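Side-chain contacts in probable acetolactate synthase isozyme III (Small subunit) (Nitrosomonas europaea ATCC 19718, PDB 2PC6), which probably serves as a regulatory subunit, and forms a dimer of chains that each carry an N-terminal ACT domain and a second ACT-like domain: residues S8-N13 with A38-P43; G23-R28 with E60-Q65; K64-L69 with V73-L78; G135-V140 with I148-V153. One frame throughout, in Å; residues are numbered along the deposited sequence. Where two conformers were deposited one is given.

Interaction 1 (S8-N13 with A38-P43)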
loop_
_atom_site.group_PDB
_atom_site.type_symbol
_atom_site.label_atom_id
_atom_site.label_comp_id
_atom_site.label_asym_id
_atom_site.label_seq_id
_atom_site.Cartn_x
_atom_site.Cartn_y
_atom_site.Cartn_z
ATOM N N SER A 8 10.407 -3.040 8.138
ATOM C CA SER A 8 9.848 -4.177 7.454
ATOM C C SER A 8 9.616 -5.287 8.466
ATOM O O SER A 8 10.515 -5.634 9.244
ATOM C CB SER A 8 10.891 -4.681 6.484
ATOM O OG SER A 8 10.316 -4.920 5.222
ATOM N N LEU A 9 8.430 -5.875 8.466
ATOM C CA LEU A 9 8.207 -6.948 9.410
ATOM C C LEU A 9 7.276 -8.040 8.909
ATOM O O LEU A 9 6.443 -7.821 8.019
ATOM C CB LEU A 9 7.826 -6.410 10.796
ATOM C CG LEU A 9 6.717 -5.382 10.976
ATOM C CD1 LEU A 9 5.442 -6.160 11.143
ATOM C CD2 LEU A 9 6.933 -4.547 12.228
ATOM N N LEU A 10 7.521 -9.234 9.442
ATOM C CA LEU A 10 6.703 -10.381 9.233
ATOM C C LEU A 10 5.758 -10.542 10.426
ATOM O O LEU A 10 6.167 -10.496 11.592
ATOM C CB LEU A 10 7.570 -11.632 9.074
ATOM C CG LEU A 10 8.144 -12.050 7.705
ATOM C CD1 LEU A 10 8.862 -13.364 7.836
ATOM C CD2 LEU A 10 7.118 -12.121 6.548
HETATM N N MSE A 11 4.484 -10.730 10.145
HETATM C CA MSE A 11 3.587 -11.010 11.238
HETATM C C MSE A 11 2.475 -11.960 10.947
HETATM O O MSE A 11 2.067 -12.126 9.800
HETATM C CB MSE A 11 3.032 -9.733 11.832
HETATM C CG MSE A 11 2.663 -8.663 10.864
HETATM SE SE MSE A 11 1.278 -7.760 11.847
HETATM C CE MSE A 11 -0.424 -8.273 10.751
ATOM N N GLU A 12 2.019 -12.598 12.021
ATOM C CA GLU A 12 0.824 -13.433 12.031
ATOM C C GLU A 12 -0.341 -12.753 11.321
ATOM O O GLU A 12 -0.836 -11.715 11.772
ATOM C CB GLU A 12 0.420 -13.767 13.475
ATOM C CG GLU A 12 1.521 -14.419 14.374
ATOM C CD GLU A 12 2.005 -15.826 13.924
ATOM O OE1 GLU A 12 1.710 -16.300 12.795
ATOM O OE2 GLU A 12 2.707 -16.467 14.729
ATOM N N ASN A 13 -0.767 -13.330 10.198
ATOM C CA ASN A 13 -1.925 -12.827 9.480
ATOM C C ASN A 13 -3.231 -13.163 10.228
ATOM O O ASN A 13 -4.048 -14.027 9.810
ATOM C CB ASN A 13 -1.925 -13.341 8.047
ATOM C CG ASN A 13 -3.048 -12.753 7.220
ATOM O OD1 ASN A 13 -3.642 -11.708 7.558
ATOM N ND2 ASN A 13 -3.363 -13.427 6.144
ATOM N N ALA A 38 0.126 -6.876 3.690
ATOM C CA ALA A 38 -0.648 -7.813 2.852
ATOM C C ALA A 38 -0.023 -9.182 3.017
ATOM O O ALA A 38 1.101 -9.273 3.496
ATOM C CB ALA A 38 -0.660 -7.386 1.359
ATOM N N PRO A 39 -0.752 -10.253 2.656
ATOM C CA PRO A 39 -0.209 -11.603 2.923
ATOM C C PRO A 39 1.045 -11.884 2.115
ATOM O O PRO A 39 1.233 -11.296 1.045
ATOM C CB PRO A 39 -1.352 -12.559 2.456
ATOM C CG PRO A 39 -2.610 -11.713 2.468
ATOM C CD PRO A 39 -2.081 -10.321 2.004
ATOM N N THR A 40 1.900 -12.758 2.622
ATOM C CA THR A 40 3.046 -13.235 1.852
ATOM C C THR A 40 2.665 -14.540 1.132
ATOM O O THR A 40 1.503 -14.986 1.215
ATOM C CB THR A 40 4.283 -13.465 2.764
ATOM O OG1 THR A 40 4.026 -14.542 3.672
ATOM C CG2 THR A 40 4.639 -12.178 3.546
ATOM N N GLU A 41 3.666 -15.089 0.435
ATOM C CA GLU A 41 3.689 -16.448 -0.115
ATOM C C GLU A 41 2.923 -17.414 0.789
ATOM O O GLU A 41 2.109 -18.225 0.321
ATOM C CB GLU A 41 5.157 -16.925 -0.232
ATOM C CG GLU A 41 6.183 -15.880 -0.725
ATOM C CD GLU A 41 6.786 -14.991 0.355
ATOM O OE1 GLU A 41 6.365 -13.859 0.496
ATOM O OE2 GLU A 41 7.720 -15.381 1.057
ATOM N N ASP A 42 3.181 -17.272 2.091
ATOM C CA ASP A 42 2.704 -18.177 3.151
ATOM C C ASP A 42 1.586 -17.405 3.877
ATOM O O ASP A 42 1.851 -16.380 4.537
ATOM C CB ASP A 42 3.850 -18.544 4.121
ATOM C CG ASP A 42 3.365 -19.033 5.514
ATOM O OD1 ASP A 42 2.161 -19.324 5.749
ATOM O OD2 ASP A 42 4.246 -19.128 6.397
ATOM N N PRO A 43 0.342 -17.912 3.779
ATOM C CA PRO A 43 -0.855 -17.146 4.163
ATOM C C PRO A 43 -1.027 -17.000 5.657
ATOM O O PRO A 43 -1.920 -16.278 6.095
ATOM C CB PRO A 43 -2.027 -17.952 3.577
ATOM C CG PRO A 43 -1.396 -19.191 2.897
ATOM C CD PRO A 43 0.034 -19.289 3.347
#
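Leu10 on strand 3-12 and Asn13 just after it meet Pro43, Pro39 and Thr40. The main grip is a hydrogen bond from Asn13 ND2 to Pro43 O, 3.2 Å long and nearly straight, with an N-H...O angle of 161°. The acceptor lies close to the plane of the Asn13 amide, while the donor sits 24° from the carbonyl plane of Pro43. CG of Asn13 is anti to the backbone N (chi1 -175°), which carries the amide out to the turn. OD1 of the same amide accepts a hydrogen bond from Asn31 of the second subunit, so the group is held from both ends. On the way to Pro43, ND2 also passes Pro39 CG at 4.1 Å. The segments belong to an ACT domain. Strand 45-54 lies between strands 3-12 and 34-39 in its antiparallel sheet, and residues 38-43 run from strand 34-39 into the turn before strand 45-54. Farther back along strand 3-12, Leu10 CD2 touches Thr40 CG2 at 3.9 Å, with the two side chains at about a right angle. Thr40 turns its methyl to the leucine, while its OG1 hydrogen-bonds with Leu45 O.

Interaction 2 (G23-R28 with E60-Q65)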
loop_
_atom_site.group_PDB
_atom_site.type_symbol
_atom_site.label_atom_id
_atom_site.label_comp_id
_atom_site.label_asym_id
_atom_site.label_seq_id
_atom_site.Cartn_x
_atom_site.Cartn_y
_atom_site.Cartn_z
ATOM N N GLY A 23 -1.559 0.065 17.937
ATOM C CA GLY A 23 -1.764 0.533 19.297
ATOM C C GLY A 23 -0.457 0.893 20.003
ATOM O O GLY A 23 -0.346 1.909 20.701
ATOM N N LEU A 24 0.547 0.053 19.816
ATOM C CA LEU A 24 1.885 0.292 20.359
ATOM C C LEU A 24 2.435 1.693 19.956
ATOM O O LEU A 24 2.903 2.426 20.813
ATOM C CB LEU A 24 2.812 -0.851 19.922
ATOM C CG LEU A 24 4.279 -0.878 20.351
ATOM C CD1 LEU A 24 4.830 -2.293 20.223
ATOM C CD2 LEU A 24 5.097 0.083 19.498
ATOM N N PHE A 25 2.345 2.061 18.678
ATOM C CA PHE A 25 2.693 3.424 18.233
ATOM C C PHE A 25 1.877 4.515 18.931
ATOM O O PHE A 25 2.430 5.459 19.541
ATOM C CB PHE A 25 2.546 3.555 16.721
ATOM C CG PHE A 25 3.682 2.923 15.953
ATOM C CD1 PHE A 25 3.721 1.539 15.737
ATOM C CD2 PHE A 25 4.737 3.722 15.451
ATOM C CE1 PHE A 25 4.776 0.962 15.055
ATOM C CE2 PHE A 25 5.809 3.148 14.757
ATOM C CZ PHE A 25 5.830 1.774 14.556
ATOM N N SER A 26 0.559 4.353 18.857
ATOM C CA SER A 26 -0.385 5.301 19.394
ATOM C C SER A 26 -0.145 5.555 20.862
ATOM O O SER A 26 -0.097 6.716 21.288
ATOM C CB SER A 26 -1.785 4.773 19.223
ATOM O OG SER A 26 -2.639 5.557 20.005
ATOM N N ALA A 27 0.010 4.500 21.659
ATOM C CA ALA A 27 0.096 4.729 23.093
ATOM C C ALA A 27 1.135 5.808 23.413
ATOM O O ALA A 27 0.966 6.575 24.380
ATOM C CB ALA A 27 0.420 3.426 23.850
ATOM N N ARG A 28 2.207 5.857 22.610
ATOM C CA ARG A 28 3.396 6.643 22.935
ATOM C C ARG A 28 3.653 7.763 21.918
ATOM O O ARG A 28 4.675 8.473 21.974
ATOM C CB ARG A 28 4.612 5.735 23.101
ATOM C CG ARG A 28 4.828 5.309 24.560
ATOM C CD ARG A 28 6.246 4.807 24.798
ATOM N NE ARG A 28 6.560 4.504 26.198
ATOM C CZ ARG A 28 6.293 3.334 26.790
ATOM N NH1 ARG A 28 5.661 2.369 26.101
ATOM N NH2 ARG A 28 6.647 3.133 28.075
ATOM N N GLU A 60 15.095 2.798 17.412
ATOM C CA GLU A 60 15.581 1.637 18.155
ATOM C C GLU A 60 14.618 1.203 19.301
ATOM O O GLU A 60 14.456 0.011 19.552
ATOM C CB GLU A 60 17.037 1.850 18.630
ATOM N N GLN A 61 13.943 2.149 19.947
ATOM C CA GLN A 61 12.995 1.789 21.022
ATOM C C GLN A 61 11.657 1.242 20.510
ATOM O O GLN A 61 11.056 0.339 21.105
ATOM C CB GLN A 61 12.777 2.958 21.986
ATOM C CG GLN A 61 11.960 2.607 23.234
ATOM C CD GLN A 61 12.599 1.517 24.191
ATOM O OE1 GLN A 61 13.768 1.614 24.602
ATOM N NE2 GLN A 61 11.796 0.511 24.562
ATOM N N ILE A 62 11.205 1.785 19.394
ATOM C CA ILE A 62 10.032 1.266 18.692
ATOM C C ILE A 62 10.313 -0.169 18.231
ATOM O O ILE A 62 9.472 -1.073 18.365
ATOM C CB ILE A 62 9.715 2.180 17.472
ATOM C CG1 ILE A 62 9.405 3.607 17.963
ATOM C CG2 ILE A 62 8.633 1.559 16.573
ATOM C CD1 ILE A 62 9.110 4.596 16.845
ATOM N N THR A 63 11.519 -0.348 17.702
ATOM C CA THR A 63 12.017 -1.612 17.207
ATOM C C THR A 63 12.158 -2.604 18.343
ATOM O O THR A 63 11.795 -3.771 18.211
ATOM C CB THR A 63 13.352 -1.367 16.482
ATOM O OG1 THR A 63 13.063 -1.011 15.125
ATOM C CG2 THR A 63 14.224 -2.565 16.490
ATOM N N LYS A 64 12.660 -2.134 19.474
ATOM C CA LYS A 64 12.724 -2.982 20.639
ATOM C C LYS A 64 11.288 -3.397 21.008
ATOM O O LYS A 64 10.990 -4.600 21.063
ATOM C CB LYS A 64 13.482 -2.306 21.796
ATOM N N GLN A 65 10.390 -2.426 21.199
ATOM C CA GLN A 65 9.017 -2.776 21.585
ATOM C C GLN A 65 8.319 -3.667 20.556
ATOM O O GLN A 65 7.556 -4.551 20.939
ATOM C CB GLN A 65 8.143 -1.556 21.841
ATOM C CG GLN A 65 8.350 -0.827 23.147
ATOM C CD GLN A 65 7.618 0.523 23.103
ATOM O OE1 GLN A 65 8.236 1.596 22.997
ATOM N NE2 GLN A 65 6.286 0.461 23.096
#
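Phe25 and Leu24 of helix 17-28 pack against Ile62 and Gln65 of helix 56-68. These are the two helices of the ACT domain, which lie over one face of its antiparallel sheet. The short segments run at 134° to each other, and their axes come within 11.0 Å. The contact has a tight inner part and a looser outer part. Inside, the CG2 methyl of Ile62 sits 3.5 Å from Phe25 CZ and also lies near CE2. It meets the ring obliquely, at the end far from the backbone. Phe25 CG is anti to its carbonyl carbon (chi1 -77°), and this swings the ring tip toward the other helix. Tyr30 touches both Phe25 and Ile62, and Ala15 of the second subunit also packs on Phe25.

The next layer is mixed. Leu24 lays its isobutyl group across Gln65. Its CD1 is 3.6 Å from the backbone atom Gln65 O, and its CG is 3.7 Å from Gln65 NE2. The Gln65 amide is fixed by a hydrogen bond between OE1 and the hydroxyl of Tyr30. Toward solvent the packing thins. Arg28 is exposed, and its extended chain passes Gln65 obliquely, with no hydrogen bond between them. The guanidinium and amide planes are turned 72° apart. The nearest atoms of the pair are two nitrogens, Arg28 NH1 and Gln65 NE2, 3.6 Å apart.

Interaction 3 (K64-L69 with V73-L78). With CA (calcium ion), chain E.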
loop_
_atom_site.group_PDB
_atom_site.type_symbol
_atom_site.label_atom_id
_atom_site.label_comp_id
_atom_site.label_asym_id
_atom_site.label_seq_id
_atom_site.Cartn_x
_atom_site.Cartn_y
_atom_site.Cartn_z
ATOM N N LYS A 64 12.660 -2.134 19.474
ATOM C CA LYS A 64 12.724 -2.982 20.639
ATOM C C LYS A 64 11.288 -3.397 21.008
ATOM O O LYS A 64 10.990 -4.600 21.063
ATOM C CB LYS A 64 13.482 -2.306 21.796
ATOM N N GLN A 65 10.390 -2.426 21.199
ATOM C CA GLN A 65 9.017 -2.776 21.585
ATOM C C GLN A 65 8.319 -3.667 20.556
ATOM O O GLN A 65 7.556 -4.551 20.939
ATOM C CB GLN A 65 8.143 -1.556 21.841
ATOM C CG GLN A 65 8.350 -0.827 23.147
ATOM C CD GLN A 65 7.618 0.523 23.103
ATOM O OE1 GLN A 65 8.236 1.596 22.997
ATOM N NE2 GLN A 65 6.286 0.461 23.096
ATOM N N LEU A 66 8.562 -3.453 19.268
ATOM C CA LEU A 66 7.853 -4.261 18.273
ATOM C C LEU A 66 8.225 -5.738 18.342
ATOM O O LEU A 66 7.361 -6.612 18.220
ATOM C CB LEU A 66 8.059 -3.720 16.857
ATOM C CG LEU A 66 7.166 -2.585 16.380
ATOM C CD1 LEU A 66 7.799 -1.923 15.181
ATOM C CD2 LEU A 66 5.860 -3.137 16.004
ATOM N N ASN A 67 9.514 -6.006 18.529
ATOM C CA ASN A 67 9.999 -7.382 18.583
ATOM C C ASN A 67 9.405 -8.148 19.747
ATOM O O ASN A 67 9.223 -9.351 19.636
ATOM C CB ASN A 67 11.530 -7.451 18.610
ATOM C CG ASN A 67 12.121 -7.613 17.223
ATOM O OD1 ASN A 67 13.059 -6.886 16.832
ATOM N ND2 ASN A 67 11.576 -8.565 16.456
ATOM N N LYS A 68 9.091 -7.430 20.830
ATOM C CA LYS A 68 8.507 -8.006 22.021
ATOM C C LYS A 68 7.120 -8.588 21.747
ATOM O O LYS A 68 6.745 -9.577 22.395
ATOM C CB LYS A 68 8.414 -6.977 23.172
ATOM C CG LYS A 68 9.607 -6.939 24.131
ATOM N N LEU A 69 6.356 -7.972 20.832
ATOM C CA LEU A 69 5.029 -8.477 20.481
ATOM C C LEU A 69 5.180 -9.887 19.962
ATOM O O LEU A 69 6.048 -10.125 19.150
ATOM C CB LEU A 69 4.375 -7.611 19.399
ATOM C CG LEU A 69 4.113 -6.134 19.683
ATOM C CD1 LEU A 69 3.447 -5.454 18.511
ATOM C CD2 LEU A 69 3.263 -5.945 20.964
ATOM N N VAL A 73 7.247 -11.483 14.034
ATOM C CA VAL A 73 8.032 -12.719 13.945
ATOM C C VAL A 73 9.503 -12.458 13.580
ATOM O O VAL A 73 10.407 -13.008 14.201
ATOM C CB VAL A 73 7.380 -13.732 12.923
ATOM C CG1 VAL A 73 8.279 -14.953 12.726
ATOM C CG2 VAL A 73 5.978 -14.173 13.389
ATOM N N LYS A 74 9.714 -11.636 12.552
ATOM C CA LYS A 74 11.022 -11.118 12.173
ATOM C C LYS A 74 10.831 -9.637 11.867
ATOM O O LYS A 74 9.702 -9.167 11.647
ATOM C CB LYS A 74 11.629 -11.887 10.974
ATOM C CG LYS A 74 12.518 -13.098 11.382
ATOM N N LEU A 75 11.932 -8.900 11.824
ATOM C CA LEU A 75 11.882 -7.444 11.731
ATOM C C LEU A 75 13.264 -6.920 11.381
ATOM O O LEU A 75 14.258 -7.307 12.010
ATOM C CB LEU A 75 11.445 -6.855 13.088
ATOM C CG LEU A 75 11.264 -5.336 13.121
ATOM C CD1 LEU A 75 10.277 -4.873 14.179
ATOM C CD2 LEU A 75 12.629 -4.622 13.272
ATOM N N ILE A 76 13.323 -6.040 10.391
ATOM C CA ILE A 76 14.554 -5.349 10.028
ATOM C C ILE A 76 14.253 -3.870 9.773
ATOM O O ILE A 76 13.152 -3.506 9.334
ATOM C CB ILE A 76 15.239 -5.999 8.814
ATOM C CG1 ILE A 76 16.671 -5.472 8.629
ATOM C CG2 ILE A 76 14.403 -5.794 7.517
ATOM N N ASP A 77 15.209 -3.009 10.109
ATOM C CA ASP A 77 15.185 -1.654 9.622
ATOM C C ASP A 77 15.724 -1.819 8.211
ATOM O O ASP A 77 16.929 -2.005 8.006
ATOM C CB ASP A 77 16.074 -0.712 10.442
ATOM C CG ASP A 77 16.033 0.743 9.922
ATOM O OD1 ASP A 77 16.424 0.999 8.746
ATOM O OD2 ASP A 77 15.609 1.644 10.687
ATOM N N LEU A 78 14.811 -1.822 7.255
ATOM C CA LEU A 78 15.175 -1.975 5.876
ATOM C C LEU A 78 16.179 -0.928 5.443
ATOM O O LEU A 78 17.000 -1.210 4.587
ATOM C CB LEU A 78 13.940 -1.873 5.002
ATOM C CG LEU A 78 14.106 -2.598 3.685
ATOM C CD1 LEU A 78 14.120 -4.106 3.929
ATOM C CD2 LEU A 78 12.999 -2.178 2.768
HETATM CA CA CA E . 8.236 -11.280 18.617
HETATM O O HOH W 1 15.257 -6.863 14.905
HETATM O O HOH W 2 9.826 -12.694 19.385
HETATM O O HOH W 3 7.409 -13.599 18.382
#
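A calcium site lies beside this contact, in which Leu66 and Asn67 pack on Leu75. The ion takes backbone oxygens from the end of helix 56-68 and the loop after it. Asn67 O binds at 2.4 Å and Leu69 O at 2.5 Å. Val72 O and two waters complete the ligands in the model, so no side chain binds the metal. The ion thus ties the last turn of the helix to the start of the following strand. That strand, 72-77, is the last of the ACT domain and an edge strand of its sheet within the chain. It pairs antiparallel with strand 3-12, and helix 56-68 packs over it. Leu75 points from the strand to the helix, with CG anti to the backbone N (chi1 -176°). Its CD1 methyl then reaches Leu66 CB at 3.7 Å and Leu66 CD1 at 4.0 Å. The two leucines cross at about a right angle, and both also touch Leu9. Asn67 lies nearer the surface and crosses Leu75 at a slant. Its ND2 is 3.8 Å from Leu75 CB, a van der Waals contact only. The other end of the amide is tied by solvent. One water donates to Asn67 OD1 at 2.9 Å and to Leu75 O at 3.1 Å, bridging helix and strand.

Interaction 4 (G135-V140 with I148-V153)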
loop_
_atom_site.group_PDB
_atom_site.type_symbol
_atom_site.label_atom_id
_atom_site.label_comp_id
_atom_site.label_asym_id
_atom_site.label_seq_id
_atom_site.Cartn_x
_atom_site.Cartn_y
_atom_site.Cartn_z
ATOM N N GLY A 135 7.730 14.252 -6.574
ATOM C CA GLY A 135 8.055 15.187 -7.657
ATOM C C GLY A 135 6.850 15.456 -8.546
ATOM O O GLY A 135 6.621 16.600 -9.012
ATOM N N PHE A 136 6.072 14.402 -8.777
ATOM C CA PHE A 136 4.798 14.546 -9.415
ATOM C C PHE A 136 3.900 15.524 -8.657
ATOM O O PHE A 136 3.359 16.427 -9.253
ATOM C CB PHE A 136 4.077 13.224 -9.533
ATOM C CG PHE A 136 2.840 13.320 -10.372
ATOM C CD1 PHE A 136 2.934 13.322 -11.766
ATOM C CD2 PHE A 136 1.578 13.488 -9.779
ATOM C CE1 PHE A 136 1.811 13.451 -12.590
ATOM C CE2 PHE A 136 0.443 13.600 -10.558
ATOM C CZ PHE A 136 0.569 13.563 -12.012
ATOM N N LEU A 137 3.731 15.351 -7.355
ATOM C CA LEU A 137 2.852 16.244 -6.606
ATOM C C LEU A 137 3.361 17.656 -6.532
ATOM O O LEU A 137 2.545 18.570 -6.543
ATOM C CB LEU A 137 2.580 15.743 -5.180
ATOM C CG LEU A 137 1.951 14.345 -4.995
ATOM C CD1 LEU A 137 1.912 14.032 -3.479
ATOM C CD2 LEU A 137 0.567 14.274 -5.629
ATOM N N GLN A 138 4.682 17.863 -6.442
ATOM C CA GLN A 138 5.229 19.235 -6.502
ATOM C C GLN A 138 4.869 19.860 -7.854
ATOM O O GLN A 138 4.454 21.023 -7.927
ATOM C CB GLN A 138 6.736 19.280 -6.276
ATOM C CG GLN A 138 7.193 19.913 -4.918
ATOM N N ALA A 139 4.955 19.046 -8.909
ATOM C CA ALA A 139 4.768 19.536 -10.263
ATOM C C ALA A 139 3.313 19.823 -10.583
ATOM O O ALA A 139 3.062 20.720 -11.316
ATOM C CB ALA A 139 5.371 18.588 -11.272
ATOM N N VAL A 140 2.357 19.096 -10.028
ATOM C CA VAL A 140 0.954 19.407 -10.300
ATOM C C VAL A 140 0.474 20.641 -9.535
ATOM O O VAL A 140 0.926 20.890 -8.406
ATOM C CB VAL A 140 0.066 18.242 -9.907
ATOM C CG1 VAL A 140 -1.343 18.495 -10.396
ATOM C CG2 VAL A 140 0.558 16.971 -10.575
ATOM N N ILE A 148 -6.538 11.797 -3.824
ATOM C CA ILE A 148 -5.325 11.009 -4.028
ATOM C C ILE A 148 -5.402 9.755 -3.150
ATOM O O ILE A 148 -5.812 9.839 -1.998
ATOM C CB ILE A 148 -4.101 11.832 -3.563
ATOM C CG1 ILE A 148 -3.624 12.743 -4.675
ATOM C CG2 ILE A 148 -2.939 10.950 -3.051
ATOM C CD1 ILE A 148 -2.412 13.576 -4.170
ATOM N N ALA A 149 -5.025 8.603 -3.710
ATOM C CA ALA A 149 -4.909 7.363 -2.960
ATOM C C ALA A 149 -3.579 6.736 -3.310
ATOM O O ALA A 149 -3.265 6.431 -4.463
ATOM C CB ALA A 149 -6.045 6.436 -3.231
ATOM N N ARG A 150 -2.823 6.540 -2.248
ATOM C CA ARG A 150 -1.412 6.378 -2.278
ATOM C C ARG A 150 -1.171 5.257 -1.311
ATOM O O ARG A 150 -1.625 5.316 -0.163
ATOM C CB ARG A 150 -0.808 7.691 -1.812
ATOM C CG ARG A 150 0.647 7.660 -1.497
ATOM C CD ARG A 150 1.157 9.056 -1.242
ATOM N NE ARG A 150 2.609 9.032 -1.237
ATOM C CZ ARG A 150 3.373 10.087 -1.509
ATOM N NH1 ARG A 150 2.810 11.253 -1.809
ATOM N NH2 ARG A 150 4.700 9.974 -1.511
ATOM N N THR A 151 -0.486 4.215 -1.791
ATOM C CA THR A 151 -0.467 2.898 -1.129
ATOM C C THR A 151 0.507 2.797 0.010
ATOM O O THR A 151 0.512 1.764 0.703
ATOM C CB THR A 151 -0.029 1.716 -2.035
ATOM O OG1 THR A 151 1.281 1.974 -2.579
ATOM C CG2 THR A 151 -1.016 1.457 -3.097
ATOM N N GLY A 152 1.359 3.807 0.181
ATOM C CA GLY A 152 2.454 3.644 1.127
ATOM C C GLY A 152 3.478 2.637 0.613
ATOM O O GLY A 152 3.153 1.713 -0.144
ATOM N N VAL A 153 4.725 2.851 1.024
ATOM C CA VAL A 153 5.881 2.143 0.508
ATOM C C VAL A 153 5.801 0.640 0.644
ATOM O O VAL A 153 5.258 0.091 1.603
ATOM C CB VAL A 153 7.176 2.593 1.201
ATOM C CG1 VAL A 153 8.329 1.648 0.823
ATOM C CG2 VAL A 153 7.530 4.024 0.791
#
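This is a small helix-on-strand contact in the second, ACT-like domain, where Leu137 of helix 130-139 rests on Ile148 and Arg150 of strand 145-157. The strand is at the edge of the domain's four-stranded antiparallel sheet within the chain. Ile148 and Arg150 are two residues apart, and both point to the helix. Leu137 meets each with a different methyl. Its CD2 faces Ile148 CD1 at 3.4 Å, tip to tip, which is tight for two methyl groups. The first torsion of Ile148 (chi1 -85°) sets CG1 anti to the carbonyl carbon, and the trans torsion beyond it carries CD1 up to the leucine. The second subunit packs on this strand as well, with Glu41 of that chain on Ile148 and Ala38 of that chain on Arg150. Arg150 is extended from CG to NE. Two acidic residues hold its head: NE makes a salt bridge with Glu87 and NH2 one with Asp134. These two bonds fix how the guanidinium is turned, and the leucine comes to the group at its edge, near its plane. There Leu137 CD1 lies 3.4 Å from Arg150 NH1.

From the N terminus, interaction 1 opens on strand 3-12 and interaction 2 on helix 17-28. Interaction 1 closes at 38-43 and interaction 2 at 60-65, so the two loops cross. Interaction 3 begins on the same helix, 56-68, sharing Lys64 and Gln65 with interaction 2, and closes a short loop at strand 72-77. That strand pairs with 3-12, which brings interaction 3 back to interaction 1. Leu24 of interaction 2 packs on Leu69 of interaction 3. Together the three tie up the N-terminal ACT domain. Interaction 4 closes its own short loop in the second domain, about 26 Å from interaction 1 between centres. Interactions 1, 2 and 4 also touch the second subunit.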